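Uncharacterized protein (Pseudomonas aeruginosa, PDB 6P8P) is a HORMA domain protein of a type III CBASS system that probably takes part in regulating a cGAS-like enzyme during defence against bacteriophages. Local coordinates at residues S6-S11 with Y73-E78; L28-D33 with F93-G98; K97-M102 with S122-A127; S103-K108 with I126-S131. The protein carries 2 engineered substitutions. All coordinates share one frame; numbering follows the deposited sequence. Where two conformers were deposited one is given.

In the fold
Three of the four contacts stitch the mixed sheet of the HORMA domain at its two margins. Contact 1 pairs strand 4-10 with strand 69-75 at one margin; contacts 3 and 4 follow each other along strands 101-106 and 125-129 at the other, sharing Ile126 and Ala127 and touching where Ile125 CG2 meets Leu104 CD1 at 3.9 Å. The centres of contacts 1 and 3 lie about 22 Å apart, on opposite sides of the chain's centre. Contact 2 ties the end of helix 17-29 to the loop that runs through Lys97 and Gly98 into contact 3. A bound calcium ion lies about 7 Å from the Pro107 side chain of contact 4 and about 11 Å from the Phe76 side chain of contact 1.

Contact 1: S6-S11 with Y73-E78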
loop_
_atom_site.group_PDB
_atom_site.type_symbol
_atom_site.label_atom_id
_atom_site.label_comp_id
_atom_site.label_asym_id
_atom_site.label_seq_id
_atom_site.Cartn_x
_atom_site.Cartn_y
_atom_site.Cartn_z
ATOM N N SER A 6 15.615 -10.129 -17.890
ATOM C CA SER A 6 15.130 -8.876 -17.314
ATOM C C SER A 6 14.033 -8.284 -18.184
ATOM O O SER A 6 13.941 -8.547 -19.393
ATOM C CB SER A 6 16.260 -7.870 -17.114
ATOM O OG SER A 6 16.448 -7.072 -18.247
ATOM N N ARG A 7 13.181 -7.496 -17.541
ATOM C CA ARG A 7 12.112 -6.783 -18.216
ATOM C C ARG A 7 12.076 -5.385 -17.614
ATOM O O ARG A 7 12.587 -5.153 -16.516
ATOM C CB ARG A 7 10.791 -7.516 -18.066
ATOM C CG ARG A 7 10.693 -8.863 -18.811
ATOM C CD ARG A 7 10.675 -8.673 -20.308
ATOM N NE ARG A 7 10.407 -9.899 -21.063
ATOM C CZ ARG A 7 11.336 -10.774 -21.428
ATOM N NH1 ARG A 7 12.601 -10.596 -21.081
ATOM N NH2 ARG A 7 10.986 -11.848 -22.128
ATOM N N THR A 8 11.527 -4.445 -18.378
ATOM C CA THR A 8 11.472 -3.049 -17.979
ATOM C C THR A 8 10.114 -2.514 -18.399
ATOM O O THR A 8 9.811 -2.434 -19.591
ATOM C CB THR A 8 12.605 -2.227 -18.593
ATOM O OG1 THR A 8 13.862 -2.733 -18.127
ATOM C CG2 THR A 8 12.467 -0.788 -18.196
ATOM N N PHE A 9 9.307 -2.147 -17.417
ATOM C CA PHE A 9 7.958 -1.664 -17.669
ATOM C C PHE A 9 7.867 -0.153 -17.555
ATOM O O PHE A 9 8.443 0.448 -16.646
ATOM C CB PHE A 9 6.978 -2.293 -16.678
ATOM C CG PHE A 9 6.509 -3.633 -17.092
ATOM C CD1 PHE A 9 7.351 -4.743 -16.985
ATOM C CD2 PHE A 9 5.274 -3.800 -17.663
ATOM C CE1 PHE A 9 6.920 -5.982 -17.399
ATOM C CE2 PHE A 9 4.841 -5.043 -18.093
ATOM C CZ PHE A 9 5.659 -6.128 -17.956
ATOM N N ARG A 10 7.092 0.443 -18.456
ATOM C CA ARG A 10 6.789 1.875 -18.412
ATOM C C ARG A 10 5.776 2.160 -17.300
ATOM O O ARG A 10 4.634 1.686 -17.345
ATOM C CB ARG A 10 6.250 2.333 -19.762
ATOM C CG ARG A 10 7.182 1.941 -20.930
ATOM C CD ARG A 10 6.476 2.088 -22.281
ATOM N NE ARG A 10 6.207 3.480 -22.601
ATOM C CZ ARG A 10 5.510 3.876 -23.660
ATOM N NH1 ARG A 10 4.994 2.974 -24.472
ATOM N NH2 ARG A 10 5.311 5.166 -23.891
ATOM N N SER A 11 6.187 2.953 -16.319
ATOM C CA SER A 11 5.308 3.260 -15.193
ATOM C C SER A 11 4.893 4.725 -15.276
ATOM O O SER A 11 4.655 5.229 -16.376
ATOM C CB SER A 11 6.001 2.913 -13.878
ATOM O OG SER A 11 5.103 3.032 -12.791
ATOM N N TYR A 73 12.415 -4.093 -13.878
ATOM C CA TYR A 73 12.620 -2.687 -13.604
ATOM C C TYR A 73 11.422 -1.883 -14.086
ATOM O O TYR A 73 10.650 -2.318 -14.932
ATOM C CB TYR A 73 13.865 -2.164 -14.297
ATOM C CG TYR A 73 15.157 -2.723 -13.747
ATOM C CD1 TYR A 73 15.711 -3.883 -14.264
ATOM C CD2 TYR A 73 15.816 -2.083 -12.703
ATOM C CE1 TYR A 73 16.917 -4.387 -13.751
ATOM C CE2 TYR A 73 17.003 -2.560 -12.200
ATOM C CZ TYR A 73 17.540 -3.717 -12.715
ATOM O OH TYR A 73 18.733 -4.171 -12.197
ATOM N N CYS A 74 11.273 -0.697 -13.530
ATOM C CA CYS A 74 10.256 0.241 -13.978
ATOM C C CYS A 74 10.907 1.533 -14.435
ATOM O O CYS A 74 11.875 1.974 -13.827
ATOM C CB CYS A 74 9.259 0.585 -12.848
ATOM S SG CYS A 74 8.171 -0.798 -12.434
ATOM N N LEU A 75 10.350 2.130 -15.486
ATOM C CA LEU A 75 10.743 3.429 -16.007
ATOM C C LEU A 75 9.748 4.489 -15.558
ATOM O O LEU A 75 8.541 4.231 -15.503
ATOM C CB LEU A 75 10.779 3.386 -17.529
ATOM C CG LEU A 75 11.769 2.424 -18.161
ATOM C CD1 LEU A 75 11.431 2.306 -19.629
ATOM C CD2 LEU A 75 13.176 2.922 -17.950
ATOM N N PHE A 76 10.246 5.700 -15.296
ATOM C CA PHE A 76 9.423 6.783 -14.807
ATOM C C PHE A 76 9.714 8.047 -15.602
ATOM O O PHE A 76 10.717 8.146 -16.319
ATOM C CB PHE A 76 9.671 7.016 -13.303
ATOM C CG PHE A 76 9.341 5.820 -12.473
ATOM C CD1 PHE A 76 8.048 5.602 -12.030
ATOM C CD2 PHE A 76 10.316 4.907 -12.151
ATOM C CE1 PHE A 76 7.739 4.464 -11.299
ATOM C CE2 PHE A 76 10.018 3.779 -11.403
ATOM C CZ PHE A 76 8.706 3.561 -10.975
ATOM N N ASP A 77 8.780 8.985 -15.497
ATOM C CA ASP A 77 8.944 10.353 -16.005
ATOM C C ASP A 77 9.231 10.271 -17.500
ATOM O O ASP A 77 8.527 9.533 -18.206
ATOM C CB ASP A 77 10.013 11.039 -15.165
ATOM C CG ASP A 77 9.712 10.974 -13.687
ATOM O OD1 ASP A 77 8.529 11.174 -13.331
ATOM O OD2 ASP A 77 10.644 10.717 -12.889
ATOM N N GLU A 78 10.205 11.017 -18.024
ATOM C CA GLU A 78 10.401 11.062 -19.472
ATOM C C GLU A 78 10.725 9.688 -20.040
ATOM O O GLU A 78 10.330 9.368 -21.170
ATOM C CB GLU A 78 11.510 12.067 -19.799
ATOM C CG GLU A 78 11.137 13.508 -19.436
ATOM C CD GLU A 78 12.282 14.501 -19.602
ATOM O OE1 GLU A 78 13.436 14.071 -19.814
ATOM O OE2 GLU A 78 12.021 15.721 -19.520
#
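Parallel strand pairing at one margin of the HORMA domain sheet joins strand 4-10 to strand 69-75, with Ser11 just beyond the first. Thr8 lies beside Tyr73, Phe9 beside Cys74 and Arg10 beside Leu75, the axes of the two short strand segments inclined by 30°. The hydrogen bonds run back and forth: Tyr73 N donates to Arg7 O at 2.8 Å, Phe9 N to Tyr73 O, and Leu75 N to Phe9 O at 2.8 Å. A fourth, from Ser11 N to Leu75 O, carries the pairing one residue past the end of the first strand. Between the rungs, Thr8 CA and Cys74 CA add CA-H...O contacts to Tyr73 O and Phe9 O.

Phe9 and Cys74 turn to the face covered by helix 17-29, where the Phe9 side chain packs on Ala23 and Leu27. Thr8, Tyr73, Arg10 and Leu75 occupy the other face. There, Thr8 keeps OG1 beside its backbone N (chi1 -62°), which leaves methyl CG2 to press on Leu75; the side chains meet at about a right angle, and CG2 to Leu75 CG is a tight 3.3 Å. Arg10 carries its NE on to the carbonyl of Ala80. Beyond the strand ends, Ser11 is buried against Phe76: its OG is hydrogen-bonded to Thr20 OG1, and its CB sits 3.5 Å from Phe76 CE1.

Contact 2: L28-D33 with F93-G98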
loop_
_atom_site.group_PDB
_atom_site.type_symbol
_atom_site.label_atom_id
_atom_site.label_comp_id
_atom_site.label_asym_id
_atom_site.label_seq_id
_atom_site.Cartn_x
_atom_site.Cartn_y
_atom_site.Cartn_z
ATOM N N LEU A 28 3.842 -12.195 -15.028
ATOM C CA LEU A 28 4.335 -13.296 -14.212
ATOM C C LEU A 28 3.374 -14.457 -14.075
ATOM O O LEU A 28 3.827 -15.556 -13.742
ATOM C CB LEU A 28 4.699 -12.790 -12.827
ATOM C CG LEU A 28 5.880 -11.840 -12.751
ATOM C CD1 LEU A 28 6.041 -11.261 -11.342
ATOM C CD2 LEU A 28 7.160 -12.536 -13.184
ATOM N N THR A 29 2.077 -14.253 -14.328
ATOM C CA THR A 29 1.095 -15.309 -14.124
ATOM C C THR A 29 0.482 -15.806 -15.411
ATOM O O THR A 29 -0.037 -16.925 -15.427
ATOM C CB THR A 29 -0.035 -14.860 -13.190
ATOM O OG1 THR A 29 -0.740 -13.753 -13.758
ATOM C CG2 THR A 29 0.522 -14.482 -11.820
ATOM N N GLN A 30 0.511 -15.003 -16.470
ATOM C CA GLN A 30 0.239 -15.491 -17.829
ATOM C C GLN A 30 -1.167 -16.077 -17.931
ATOM O O GLN A 30 -1.380 -17.133 -18.516
ATOM C CB GLN A 30 1.295 -16.512 -18.265
ATOM C CG GLN A 30 2.709 -15.939 -18.359
ATOM C CD GLN A 30 3.772 -16.981 -18.607
ATOM O OE1 GLN A 30 3.600 -18.160 -18.274
ATOM N NE2 GLN A 30 4.895 -16.552 -19.187
ATOM N N GLY A 31 -2.126 -15.398 -17.320
ATOM C CA GLY A 31 -3.505 -15.800 -17.405
ATOM C C GLY A 31 -3.924 -16.951 -16.523
ATOM O O GLY A 31 -5.061 -17.411 -16.647
ATOM N N LYS A 32 -3.070 -17.432 -15.633
ATOM C CA LYS A 32 -3.416 -18.581 -14.803
ATOM C C LYS A 32 -4.077 -18.119 -13.508
ATOM O O LYS A 32 -3.477 -17.372 -12.736
ATOM C CB LYS A 32 -2.185 -19.411 -14.470
ATOM C CG LYS A 32 -1.531 -20.044 -15.656
ATOM C CD LYS A 32 -0.405 -20.932 -15.199
ATOM C CE LYS A 32 0.520 -21.256 -16.353
ATOM N NZ LYS A 32 1.846 -21.674 -15.843
ATOM N N ASP A 33 -5.303 -18.580 -13.271
ATOM C CA ASP A 33 -6.091 -18.274 -12.070
ATOM C C ASP A 33 -5.686 -19.272 -10.991
ATOM O O ASP A 33 -6.200 -20.381 -10.904
ATOM C CB ASP A 33 -7.585 -18.342 -12.390
ATOM C CG ASP A 33 -8.475 -18.125 -11.173
ATOM O OD1 ASP A 33 -8.210 -17.164 -10.427
ATOM O OD2 ASP A 33 -9.470 -18.892 -10.996
ATOM N N PHE A 93 8.793 -18.813 -20.462
ATOM C CA PHE A 93 8.793 -19.845 -19.434
ATOM C C PHE A 93 7.708 -19.477 -18.427
ATOM O O PHE A 93 7.179 -18.361 -18.444
ATOM C CB PHE A 93 10.152 -19.958 -18.742
ATOM C CG PHE A 93 10.644 -18.665 -18.148
ATOM C CD1 PHE A 93 11.349 -17.758 -18.905
ATOM C CD2 PHE A 93 10.385 -18.358 -16.810
ATOM C CE1 PHE A 93 11.788 -16.555 -18.368
ATOM C CE2 PHE A 93 10.827 -17.163 -16.269
ATOM C CZ PHE A 93 11.528 -16.260 -17.043
ATOM N N GLU A 94 7.373 -20.434 -17.544
ATOM C CA GLU A 94 6.403 -20.200 -16.471
ATOM C C GLU A 94 7.108 -19.500 -15.307
ATOM O O GLU A 94 7.866 -20.141 -14.569
ATOM C CB GLU A 94 5.769 -21.516 -16.009
ATOM C CG GLU A 94 4.777 -21.349 -14.846
ATOM C CD GLU A 94 4.147 -22.661 -14.382
ATOM O OE1 GLU A 94 4.308 -23.685 -15.077
ATOM O OE2 GLU A 94 3.468 -22.665 -13.332
ATOM N N PRO A 95 6.908 -18.193 -15.113
ATOM C CA PRO A 95 7.844 -17.428 -14.280
ATOM C C PRO A 95 7.695 -17.670 -12.775
ATOM O O PRO A 95 8.586 -17.278 -12.011
ATOM C CB PRO A 95 7.511 -15.974 -14.640
ATOM C CG PRO A 95 6.719 -16.017 -15.892
ATOM C CD PRO A 95 5.968 -17.311 -15.837
ATOM N N LEU A 96 6.601 -18.268 -12.321
ATOM C CA LEU A 96 6.439 -18.606 -10.909
ATOM C C LEU A 96 6.286 -20.115 -10.702
ATOM O O LEU A 96 5.668 -20.568 -9.745
ATOM C CB LEU A 96 5.257 -17.855 -10.311
ATOM C CG LEU A 96 5.352 -16.322 -10.352
ATOM C CD1 LEU A 96 4.115 -15.700 -9.721
ATOM C CD2 LEU A 96 6.595 -15.795 -9.678
ATOM N N LYS A 97 6.903 -20.902 -11.565
ATOM C CA LYS A 97 6.784 -22.353 -11.484
ATOM C C LYS A 97 7.309 -22.881 -10.156
ATOM O O LYS A 97 8.385 -22.484 -9.692
ATOM C CB LYS A 97 7.548 -22.976 -12.645
ATOM C CG LYS A 97 7.346 -24.485 -12.774
ATOM C CD LYS A 97 8.114 -24.966 -14.003
ATOM C CE LYS A 97 7.667 -26.363 -14.405
ATOM N NZ LYS A 97 7.723 -27.289 -13.253
ATOM N N GLY A 98 6.538 -23.776 -9.539
ATOM C CA GLY A 98 7.066 -24.516 -8.405
ATOM C C GLY A 98 7.194 -23.657 -7.172
ATOM O O GLY A 98 6.303 -22.878 -6.834
HETATM O O HOH W 1 3.732 -18.382 -13.346
#
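Leu28, in the last turn of helix 17-29, lies against Pro95 with CD2 3.8 Å from Pro95 CB. Its carbonyl oxygen, O, stands 3.5 Å from Pro95 CD and accepts from a water, which in turn accepts from Leu96 N, so one solvent molecule bridges the helix end to the loop backbone. Thr29 contributes its methyl, CG2, 4.3 Å from Leu96 CD1, while its OG1 bonds back to Val25 O within the helix. Gln30 is the first residue to leave helical geometry, with positive phi (60°). Its extended chain carries the amide across to Phe93, where NE2 donates to Phe93 O at 3.0 Å in a bent bond (144°), approaching tilted from the carbonyl plane. The same amide lies against the proline ring, with Gln30 OE1 3.5 Å from Pro95 CD. Past Gly31, Lys32 NZ comes close enough to Glu94 OE2 for a salt bridge, but it is modelled too near the carboxylate and the pairing is doubtful. The arrangement is a helix end leaving through a type I' turn, Thr29 to Lys32, and packed by Leu28 and Gln30 on the Pro95 side of a type I turn, Glu94 to Lys97.

Contact 3: K97-M102 with S122-A127. Engineered in segment 97-102: Met102 (natural residue Val).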
loop_
_atom_site.group_PDB
_atom_site.type_symbol
_atom_site.label_atom_id
_atom_site.label_comp_id
_atom_site.label_asym_id
_atom_site.label_seq_id
_atom_site.Cartn_x
_atom_site.Cartn_y
_atom_site.Cartn_z
ATOM N N LYS A 97 6.903 -20.902 -11.565
ATOM C CA LYS A 97 6.784 -22.353 -11.484
ATOM C C LYS A 97 7.309 -22.881 -10.156
ATOM O O LYS A 97 8.385 -22.484 -9.692
ATOM C CB LYS A 97 7.548 -22.976 -12.645
ATOM C CG LYS A 97 7.346 -24.485 -12.774
ATOM C CD LYS A 97 8.114 -24.966 -14.003
ATOM C CE LYS A 97 7.667 -26.363 -14.405
ATOM N NZ LYS A 97 7.723 -27.289 -13.253
ATOM N N GLY A 98 6.538 -23.776 -9.539
ATOM C CA GLY A 98 7.066 -24.516 -8.405
ATOM C C GLY A 98 7.194 -23.657 -7.172
ATOM O O GLY A 98 6.303 -22.878 -6.834
ATOM N N ASP A 99 8.337 -23.795 -6.497
ATOM C CA ASP A 99 8.631 -23.109 -5.235
ATOM C C ASP A 99 9.085 -21.687 -5.566
ATOM O O ASP A 99 10.272 -21.376 -5.670
ATOM C CB ASP A 99 9.687 -23.868 -4.448
ATOM C CG ASP A 99 10.038 -23.192 -3.148
ATOM O OD1 ASP A 99 9.239 -22.385 -2.659
ATOM O OD2 ASP A 99 11.123 -23.470 -2.617
ATOM N N TRP A 100 8.111 -20.812 -5.744
ATOM C CA TRP A 100 8.375 -19.480 -6.263
ATOM C C TRP A 100 8.522 -18.473 -5.135
ATOM O O TRP A 100 8.097 -18.698 -3.997
ATOM C CB TRP A 100 7.253 -19.044 -7.214
ATOM C CG TRP A 100 5.913 -18.859 -6.572
ATOM C CD1 TRP A 100 4.933 -19.807 -6.407
ATOM C CD2 TRP A 100 5.386 -17.639 -6.020
ATOM N NE1 TRP A 100 3.839 -19.254 -5.793
ATOM C CE2 TRP A 100 4.099 -17.927 -5.525
ATOM C CE3 TRP A 100 5.889 -16.339 -5.876
ATOM C CZ2 TRP A 100 3.303 -16.961 -4.930
ATOM C CZ3 TRP A 100 5.098 -15.388 -5.268
ATOM C CH2 TRP A 100 3.826 -15.699 -4.803
ATOM N N GLY A 101 9.149 -17.347 -5.467
ATOM C CA GLY A 101 9.237 -16.237 -4.540
ATOM C C GLY A 101 9.357 -14.952 -5.314
ATOM O O GLY A 101 9.611 -14.937 -6.522
ATOM N N MET A 102 9.154 -13.844 -4.607
ATOM C CA MET A 102 9.300 -12.522 -5.188
ATOM C C MET A 102 9.920 -11.590 -4.163
ATOM O O MET A 102 9.532 -11.597 -2.991
ATOM C CB MET A 102 7.960 -11.944 -5.655
ATOM C CG MET A 102 7.427 -12.540 -6.908
ATOM S SD MET A 102 6.025 -11.618 -7.489
ATOM C CE MET A 102 6.767 -10.011 -7.827
ATOM N N SER A 122 1.304 -13.157 2.408
ATOM C CA SER A 122 2.201 -14.054 1.702
ATOM C C SER A 122 3.443 -14.281 2.542
ATOM O O SER A 122 3.914 -13.379 3.230
ATOM C CB SER A 122 2.566 -13.466 0.319
ATOM O OG SER A 122 3.527 -14.252 -0.368
ATOM N N SER A 123 3.997 -15.482 2.436
ATOM C CA SER A 123 5.356 -15.739 2.894
ATOM C C SER A 123 6.342 -15.805 1.729
ATOM O O SER A 123 7.556 -15.790 1.953
ATOM C CB SER A 123 5.399 -17.037 3.696
ATOM O OG SER A 123 5.101 -18.146 2.876
ATOM N N ARG A 124 5.845 -15.827 0.497
ATOM C CA ARG A 124 6.709 -15.930 -0.671
ATOM C C ARG A 124 7.089 -14.569 -1.224
ATOM O O ARG A 124 8.148 -14.436 -1.877
ATOM C CB ARG A 124 6.032 -16.752 -1.773
ATOM C CG ARG A 124 5.752 -18.208 -1.354
ATOM C CD ARG A 124 5.037 -18.974 -2.432
ATOM N NE ARG A 124 4.830 -20.366 -2.041
ATOM C CZ ARG A 124 5.737 -21.320 -2.172
ATOM N NH1 ARG A 124 6.916 -21.031 -2.681
ATOM N NH2 ARG A 124 5.466 -22.555 -1.778
ATOM N N ILE A 125 6.243 -13.565 -0.998
ATOM C CA ILE A 125 6.517 -12.213 -1.467
ATOM C C ILE A 125 7.123 -11.457 -0.302
ATOM O O ILE A 125 6.467 -11.272 0.728
ATOM C CB ILE A 125 5.260 -11.502 -1.979
ATOM C CG1 ILE A 125 4.616 -12.286 -3.108
ATOM C CG2 ILE A 125 5.614 -10.047 -2.414
ATOM C CD1 ILE A 125 3.172 -11.869 -3.335
ATOM N N ILE A 126 8.355 -10.993 -0.472
ATOM C CA ILE A 126 9.077 -10.295 0.579
ATOM C C ILE A 126 9.643 -9.004 0.003
ATOM O O ILE A 126 9.627 -8.775 -1.204
ATOM C CB ILE A 126 10.191 -11.165 1.185
ATOM C CG1 ILE A 126 11.191 -11.586 0.108
ATOM C CG2 ILE A 126 9.582 -12.410 1.827
ATOM C CD1 ILE A 126 12.364 -12.404 0.641
ATOM N N ALA A 127 10.142 -8.154 0.896
ATOM C CA ALA A 127 10.769 -6.903 0.524
ATOM C C ALA A 127 12.201 -6.861 1.032
ATOM O O ALA A 127 12.539 -7.439 2.067
ATOM C CB ALA A 127 9.980 -5.718 1.085
#
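Arg124 meets Trp100 in two ways at once, laying its aliphatic chain over the indole while its guanidinium grips the backbone of the same residue. CD lies 3.6 Å from the centroid of the five-membered ring of Trp100, a CH-pi contact over the face, and the guanidinium continues over that ring as a cation-pi partner, its plane 26° from the ring's. Trp100 CG sits between backbone N and carbonyl carbon (chi1 66°), which turns the indole back alongside the second segment, so that its CZ3 edge reaches Ile125 CG1 at 3.8 Å. Arg124 NH1 makes two separate hydrogen bonds: one to Trp100 O at 2.9 Å, on a lone pair in the carbonyl plane, the other to Asp99 OD1 at 2.7 Å. Next along the chain the parallel ladder begins, with Met102 N bonded to Arg124 O and Ile126 N to Met102 O at 2.8 Å; Met102 is an engineered residue. Ser122 OG accepts from both Arg124 N and Ile125 N, an ST motif in the turn leading into the strand. Only OD1 of Asp99 bonds to the guanidinium, the planes standing 81° apart, so the salt bridge is single-pronged; Arg124's charge is probably steadied jointly by Asp99, the Trp100 carbonyl and the indole face.

Contact 4: S103-K108 with I126-S131; sequences SLPCPK and IARDLS
Ser103 and Arg128 belong to the close-knit half of this contact, where strands 101-106 and 125-129 run parallel. Leu104 N donates to Ile126 O at 2.8 Å and Arg128 N to Leu104 O at 2.9 Å, both nearly straight, whereas the next rung, Cys106 N to Arg128 O, is weak. With CG between backbone N and carbonyl carbon (chi1 70°), Arg128 folds back along the first strand and lays one guanidinium face near Pro105. NH1 donates to Ser103 OG at 3.0 Å, close to the guanidinium plane, while NH2 and NE are held by the carbonyls of Pro60 and Gln132. Leu130, just past the strand, packs CB 3.9 Å from Pro105 CB, and its N donates to Cys106 O at 3.0 Å. Beyond this last rung the packing gives way to an open, water-bridged rim: a water accepts from exposed Lys108 N and donates to Asp129 OD1, and Lys108 CD lies 3.7 Å from Asp129 OD2. Asp129 OD1 also receives Ser131 N, forming an Asx turn. The two strands belong to a beta-alpha-beta unit whose helix, 111-119, covers Cys106 and Ala127, while helix 44-52 packs on Leu104 and Cys106 and strand 61-64 flanks Leu104 and Pro105.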
loop_
_atom_site.group_PDB
_atom_site.type_symbol
_atom_site.label_atom_id
_atom_site.label_comp_id
_atom_site.label_asym_id
_atom_site.label_seq_id
_atom_site.Cartn_x
_atom_site.Cartn_y
_atom_site.Cartn_z
ATOM N N SER A 103 10.877 -10.782 -4.615
ATOM C CA SER A 103 11.584 -9.844 -3.749
ATOM C C SER A 103 11.359 -8.442 -4.279
ATOM O O SER A 103 11.809 -8.110 -5.377
ATOM C CB SER A 103 13.078 -10.153 -3.668
ATOM O OG SER A 103 13.692 -9.153 -2.875
ATOM N N LEU A 104 10.653 -7.642 -3.509
ATOM C CA LEU A 104 10.330 -6.278 -3.880
ATOM C C LEU A 104 11.336 -5.305 -3.293
ATOM O O LEU A 104 11.595 -5.342 -2.071
ATOM C CB LEU A 104 8.936 -5.921 -3.368
ATOM C CG LEU A 104 7.770 -6.864 -3.674
ATOM C CD1 LEU A 104 6.468 -6.268 -3.173
ATOM C CD2 LEU A 104 7.663 -7.135 -5.166
ATOM N N PRO A 105 11.857 -4.385 -4.104
ATOM C CA PRO A 105 12.749 -3.353 -3.577
ATOM C C PRO A 105 11.967 -2.341 -2.759
ATOM O O PRO A 105 10.848 -1.954 -3.105
ATOM C CB PRO A 105 13.373 -2.727 -4.844
ATOM C CG PRO A 105 12.237 -2.850 -5.864
ATOM C CD PRO A 105 11.555 -4.185 -5.529
ATOM N N CYS A 106 12.601 -1.886 -1.688
ATOM C CA CYS A 106 11.953 -0.987 -0.767
ATOM C C CYS A 106 12.948 -0.086 -0.062
ATOM O O CYS A 106 13.976 -0.572 0.407
ATOM C CB CYS A 106 11.179 -1.819 0.262
ATOM S SG CYS A 106 10.329 -0.865 1.570
ATOM N N PRO A 107 12.672 1.208 0.026
ATOM C CA PRO A 107 13.572 2.089 0.789
ATOM C C PRO A 107 13.694 1.596 2.221
ATOM O O PRO A 107 12.710 1.206 2.840
ATOM C CB PRO A 107 12.891 3.462 0.719
ATOM C CG PRO A 107 11.856 3.366 -0.346
ATOM C CD PRO A 107 11.472 1.915 -0.442
ATOM N N LYS A 108 14.922 1.585 2.740
ATOM C CA LYS A 108 15.162 0.958 4.033
ATOM C C LYS A 108 14.254 1.534 5.112
ATOM O O LYS A 108 13.790 0.791 5.985
ATOM C CB LYS A 108 16.630 1.106 4.435
ATOM C CG LYS A 108 17.029 0.280 5.664
ATOM C CD LYS A 108 18.538 0.414 5.966
ATOM C CE LYS A 108 18.890 -0.288 7.274
ATOM N NZ LYS A 108 20.245 0.103 7.755
ATOM N N ILE A 126 8.355 -10.993 -0.472
ATOM C CA ILE A 126 9.077 -10.295 0.579
ATOM C C ILE A 126 9.643 -9.004 0.003
ATOM O O ILE A 126 9.627 -8.775 -1.204
ATOM C CB ILE A 126 10.191 -11.165 1.185
ATOM C CG1 ILE A 126 11.191 -11.586 0.108
ATOM C CG2 ILE A 126 9.582 -12.410 1.827
ATOM C CD1 ILE A 126 12.364 -12.404 0.641
ATOM N N ALA A 127 10.142 -8.154 0.896
ATOM C CA ALA A 127 10.769 -6.903 0.524
ATOM C C ALA A 127 12.201 -6.861 1.032
ATOM O O ALA A 127 12.539 -7.439 2.067
ATOM C CB ALA A 127 9.980 -5.718 1.085
ATOM N N ARG A 128 13.026 -6.148 0.306
ATOM C CA ARG A 128 14.413 -5.936 0.688
ATOM C C ARG A 128 14.793 -4.476 0.552
ATOM O O ARG A 128 14.215 -3.744 -0.250
ATOM C CB ARG A 128 15.373 -6.778 -0.183
ATOM C CG ARG A 128 15.434 -6.276 -1.586
ATOM C CD ARG A 128 16.296 -7.166 -2.496
ATOM N NE ARG A 128 16.618 -6.468 -3.742
ATOM C CZ ARG A 128 15.807 -6.397 -4.799
ATOM N NH1 ARG A 128 14.619 -7.002 -4.773
ATOM N NH2 ARG A 128 16.169 -5.702 -5.862
ATOM N N ASP A 129 15.782 -4.060 1.354
ATOM C CA ASP A 129 16.461 -2.781 1.192
ATOM C C ASP A 129 16.950 -2.621 -0.233
ATOM O O ASP A 129 17.713 -3.448 -0.735
ATOM C CB ASP A 129 17.628 -2.737 2.192
ATOM C CG ASP A 129 18.531 -1.517 2.034
ATOM O OD1 ASP A 129 18.334 -0.688 1.129
ATOM O OD2 ASP A 129 19.473 -1.407 2.843
ATOM N N LEU A 130 16.491 -1.561 -0.899
ATOM C CA LEU A 130 16.773 -1.427 -2.320
ATOM C C LEU A 130 18.233 -1.095 -2.610
ATOM O O LEU A 130 18.610 -1.048 -3.789
ATOM C CB LEU A 130 15.851 -0.379 -2.958
ATOM C CG LEU A 130 15.846 1.049 -2.435
ATOM C CD1 LEU A 130 17.074 1.830 -2.841
ATOM C CD2 LEU A 130 14.574 1.762 -2.955
ATOM N N SER A 131 19.055 -0.861 -1.585
ATOM C CA SER A 131 20.486 -0.676 -1.811
ATOM C C SER A 131 21.231 -1.997 -1.928
ATOM O O SER A 131 22.437 -1.993 -2.212
ATOM C CB SER A 131 21.112 0.152 -0.691
ATOM O OG SER A 131 21.116 -0.570 0.528
HETATM O O HOH W 2 17.144 1.663 0.969
#